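Side-chain contact in DNA polymerase III beta subunit (Streptococcus pyogenes, PDB 2AVT), which probably serves as the ring-shaped sliding clamp of DNA replication, encircling the duplex and tethering the polymerase to its template: residues Ile94-Ile99 with Val104-Gly109. Numbering follows the deposited sequence.
Sequences INVKEI and VVLTSG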
ATOM      1  N   ILE A  94      -8.123  28.443  -4.610  1.00 29.82           N
ATOM      2  CA  ILE A  94      -6.856  28.887  -4.068  1.00 28.50           C
ATOM      3  C   ILE A  94      -6.302  30.065  -4.834  1.00 27.84           C
ATOM      4  O   ILE A  94      -6.326  30.087  -6.067  1.00 28.77           O
ATOM      5  CB  ILE A  94      -5.819  27.751  -4.121  1.00 28.03           C
ATOM      6  CG1 ILE A  94      -6.327  26.560  -3.313  1.00 28.42           C
ATOM      7  CG2 ILE A  94      -4.486  28.231  -3.573  1.00 27.99           C
ATOM      8  CD1 ILE A  94      -5.430  25.360  -3.369  1.00 32.38           C
ATOM      9  N   ASN A  95      -5.805  31.048  -4.097  1.00 25.89           N
ATOM     10  CA  ASN A  95      -5.206  32.220  -4.700  1.00 26.16           C
ATOM     11  C   ASN A  95      -3.709  32.061  -4.494  1.00 25.52           C
ATOM     12  O   ASN A  95      -3.262  31.771  -3.385  1.00 22.56           O
ATOM     13  CB  ASN A  95      -5.702  33.489  -4.017  1.00 27.02           C
ATOM     14  CG  ASN A  95      -5.324  34.742  -4.777  1.00 31.32           C
ATOM     15  OD1 ASN A  95      -4.189  35.210  -4.708  1.00 35.68           O
ATOM     16  ND2 ASN A  95      -6.278  35.288  -5.522  1.00 37.20           N
ATOM     17  N   VAL A  96      -2.947  32.232  -5.569  1.00 25.88           N
ATOM     18  CA  VAL A  96      -1.499  32.090  -5.538  1.00 26.67           C
ATOM     19  C   VAL A  96      -0.865  33.418  -5.885  1.00 28.14           C
ATOM     20  O   VAL A  96      -1.053  33.923  -6.988  1.00 29.02           O
ATOM     21  CB  VAL A  96      -1.028  31.042  -6.558  1.00 26.86           C
ATOM     22  CG1 VAL A  96       0.468  30.814  -6.414  1.00 27.33           C
ATOM     23  CG2 VAL A  96      -1.794  29.747  -6.360  1.00 26.87           C
ATOM     24  N   LYS A  97      -0.120  33.990  -4.946  1.00 28.31           N
ATOM     25  CA  LYS A  97       0.513  35.279  -5.177  1.00 29.46           C
ATOM     26  C   LYS A  97       1.984  35.265  -4.812  1.00 28.58           C
ATOM     27  O   LYS A  97       2.342  35.024  -3.661  1.00 30.06           O
ATOM     28  CB  LYS A  97      -0.207  36.372  -4.375  1.00 30.52           C
ATOM     29  CG  LYS A  97       0.245  37.793  -4.690  1.00 33.37           C
ATOM     30  CD  LYS A  97      -0.646  38.814  -3.970  1.00 37.35           C
ATOM     31  CE  LYS A  97      -0.447  40.225  -4.509  1.00 39.42           C
ATOM     32  NZ  LYS A  97      -1.600  41.117  -4.159  1.00 42.55           N
ATOM     33  N   GLU A  98       2.836  35.522  -5.796  1.00 29.48           N
ATOM     34  CA  GLU A  98       4.267  35.554  -5.551  1.00 31.05           C
ATOM     35  C   GLU A  98       4.642  36.902  -4.967  1.00 32.56           C
ATOM     36  O   GLU A  98       4.092  37.931  -5.361  1.00 33.27           O
ATOM     37  CB  GLU A  98       5.048  35.325  -6.852  1.00 32.11           C
ATOM     38  CG  GLU A  98       6.518  35.746  -6.786  1.00 33.97           C
ATOM     39  CD  GLU A  98       7.266  35.505  -8.097  1.00 37.69           C
ATOM     40  OE1 GLU A  98       6.612  35.447  -9.162  1.00 39.32           O
ATOM     41  OE2 GLU A  98       8.510  35.386  -8.066  1.00 39.17           O
ATOM     42  N   ILE A  99       5.563  36.892  -4.012  1.00 32.86           N
ATOM     43  CA  ILE A  99       6.041  38.126  -3.407  1.00 34.31           C
ATOM     44  C   ILE A  99       7.552  38.098  -3.545  1.00 36.06           C
ATOM     45  O   ILE A  99       8.091  37.222  -4.223  1.00 35.77           O
ATOM     46  CB  ILE A  99       5.637  38.246  -1.918  1.00 34.34           C
ATOM     47  CG1 ILE A  99       6.166  37.055  -1.117  1.00 35.38           C
ATOM     48  CG2 ILE A  99       4.118  38.309  -1.806  1.00 35.22           C
ATOM     49  CD1 ILE A  99       5.888  37.160   0.386  1.00 35.89           C
ATOM     50  N   VAL A 104       5.803  32.389  -2.425  1.00 26.26           N
ATOM     51  CA  VAL A 104       4.429  32.451  -2.897  1.00 24.91           C
ATOM     52  C   VAL A 104       3.501  32.353  -1.706  1.00 25.10           C
ATOM     53  O   VAL A 104       3.691  31.523  -0.813  1.00 24.81           O
ATOM     54  CB  VAL A 104       4.066  31.317  -3.892  1.00 25.37           C
ATOM     55  CG1 VAL A 104       4.779  31.546  -5.221  1.00 29.64           C
ATOM     56  CG2 VAL A 104       4.434  29.970  -3.315  1.00 25.76           C
ATOM     57  N   VAL A 105       2.496  33.217  -1.697  1.00 24.23           N
ATOM     58  CA  VAL A 105       1.508  33.233  -0.638  1.00 23.16           C
ATOM     59  C   VAL A 105       0.293  32.516  -1.197  1.00 24.99           C
ATOM     60  O   VAL A 105      -0.278  32.941  -2.209  1.00 22.22           O
ATOM     61  CB  VAL A 105       1.112  34.670  -0.272  1.00 24.55           C
ATOM     62  CG1 VAL A 105       0.055  34.659   0.828  1.00 25.62           C
ATOM     63  CG2 VAL A 105       2.348  35.456   0.142  1.00 21.65           C
ATOM     64  N   LEU A 106      -0.084  31.425  -0.539  1.00 22.17           N
ATOM     65  CA  LEU A 106      -1.225  30.626  -0.940  1.00 24.13           C
ATOM     66  C   LEU A 106      -2.360  30.955   0.034  1.00 27.23           C
ATOM     67  O   LEU A 106      -2.204  30.785   1.250  1.00 26.37           O
ATOM     68  CB  LEU A 106      -0.879  29.141  -0.843  1.00 22.65           C
ATOM     69  CG  LEU A 106       0.392  28.654  -1.559  1.00 23.85           C
ATOM     70  CD1 LEU A 106       0.643  27.190  -1.216  1.00 19.12           C
ATOM     71  CD2 LEU A 106       0.231  28.818  -3.079  1.00 19.79           C
ATOM     72  N   THR A 107      -3.487  31.425  -0.496  1.00 24.86           N
ATOM     73  CA  THR A 107      -4.630  31.771   0.340  1.00 26.38           C
ATOM     74  C   THR A 107      -5.851  30.963  -0.064  1.00 26.98           C
ATOM     75  O   THR A 107      -6.246  30.938  -1.239  1.00 28.18           O
ATOM     76  CB  THR A 107      -4.972  33.268   0.234  1.00 28.79           C
ATOM     77  OG1 THR A 107      -3.843  34.040   0.650  1.00 31.34           O
ATOM     78  CG2 THR A 107      -6.163  33.614   1.129  1.00 31.44           C
ATOM     79  N   SER A 108      -6.428  30.276   0.911  1.00 25.78           N
ATOM     80  CA  SER A 108      -7.607  29.458   0.688  1.00 28.10           C
ATOM     81  C   SER A 108      -8.456  29.563   1.943  1.00 28.75           C
ATOM     82  O   SER A 108      -8.115  28.998   2.979  1.00 29.31           O
ATOM     83  CB  SER A 108      -7.217  27.998   0.451  1.00 26.96           C
ATOM     84  OG  SER A 108      -8.361  27.197   0.220  1.00 26.51           O
ATOM     85  N   GLY A 109      -9.564  30.285   1.841  1.00 29.10           N
ATOM     86  CA  GLY A 109     -10.427  30.454   2.993  1.00 28.35           C
ATOM     87  C   GLY A 109      -9.702  31.320   3.999  1.00 27.44           C
ATOM     88  O   GLY A 109      -9.103  32.331   3.638  1.00 28.41           O
TER
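Asn95 and Thr107 exchange two backbone hydrogen bonds, Asn95 N to Thr107 O and Thr107 N to Asn95 O, both 2.9 Å, nearly straight and in the carbonyl plane. Lys97 and Val105 repeat the exchange two residues on; there Val105 N reaches Lys97 O at 2.7 Å, tilted 30° from the carbonyl plane. Weaker CA-H...O contacts fill in, such as Leu106 CA to Asn95 O at 3.4 Å.

Apolar contacts differ on the two faces. On the one bearing Val96, Leu106 lies alongside it, and Leu106 CD2 touches both valine methyls, with CG1 at 3.9 Å; the leucine also packs on Phe82, Ile85 and Ile86 of helix 79-88. Val104 CG1, anti to its own carbonyl carbon (chi1 -71°), rests against Glu98 CB at 4.1 Å. Val105 lies on the opposite face with Lys97, whose extended chain leads away; at the strand end Ile99 crosses Val105 at about a right angle, its CG2 and CD1 both meeting Val105 CG2.

Two buried polar ends find partners beyond the two strands: Glu98 OE1 accepts from Ile2 N, and Ser108 OG bonds to Asp91 N.

The whole is an antiparallel beta hairpin, its first strand central in the five-stranded sheet of the N-terminal clamp domain, with helix 79-88 against the Leu106 face.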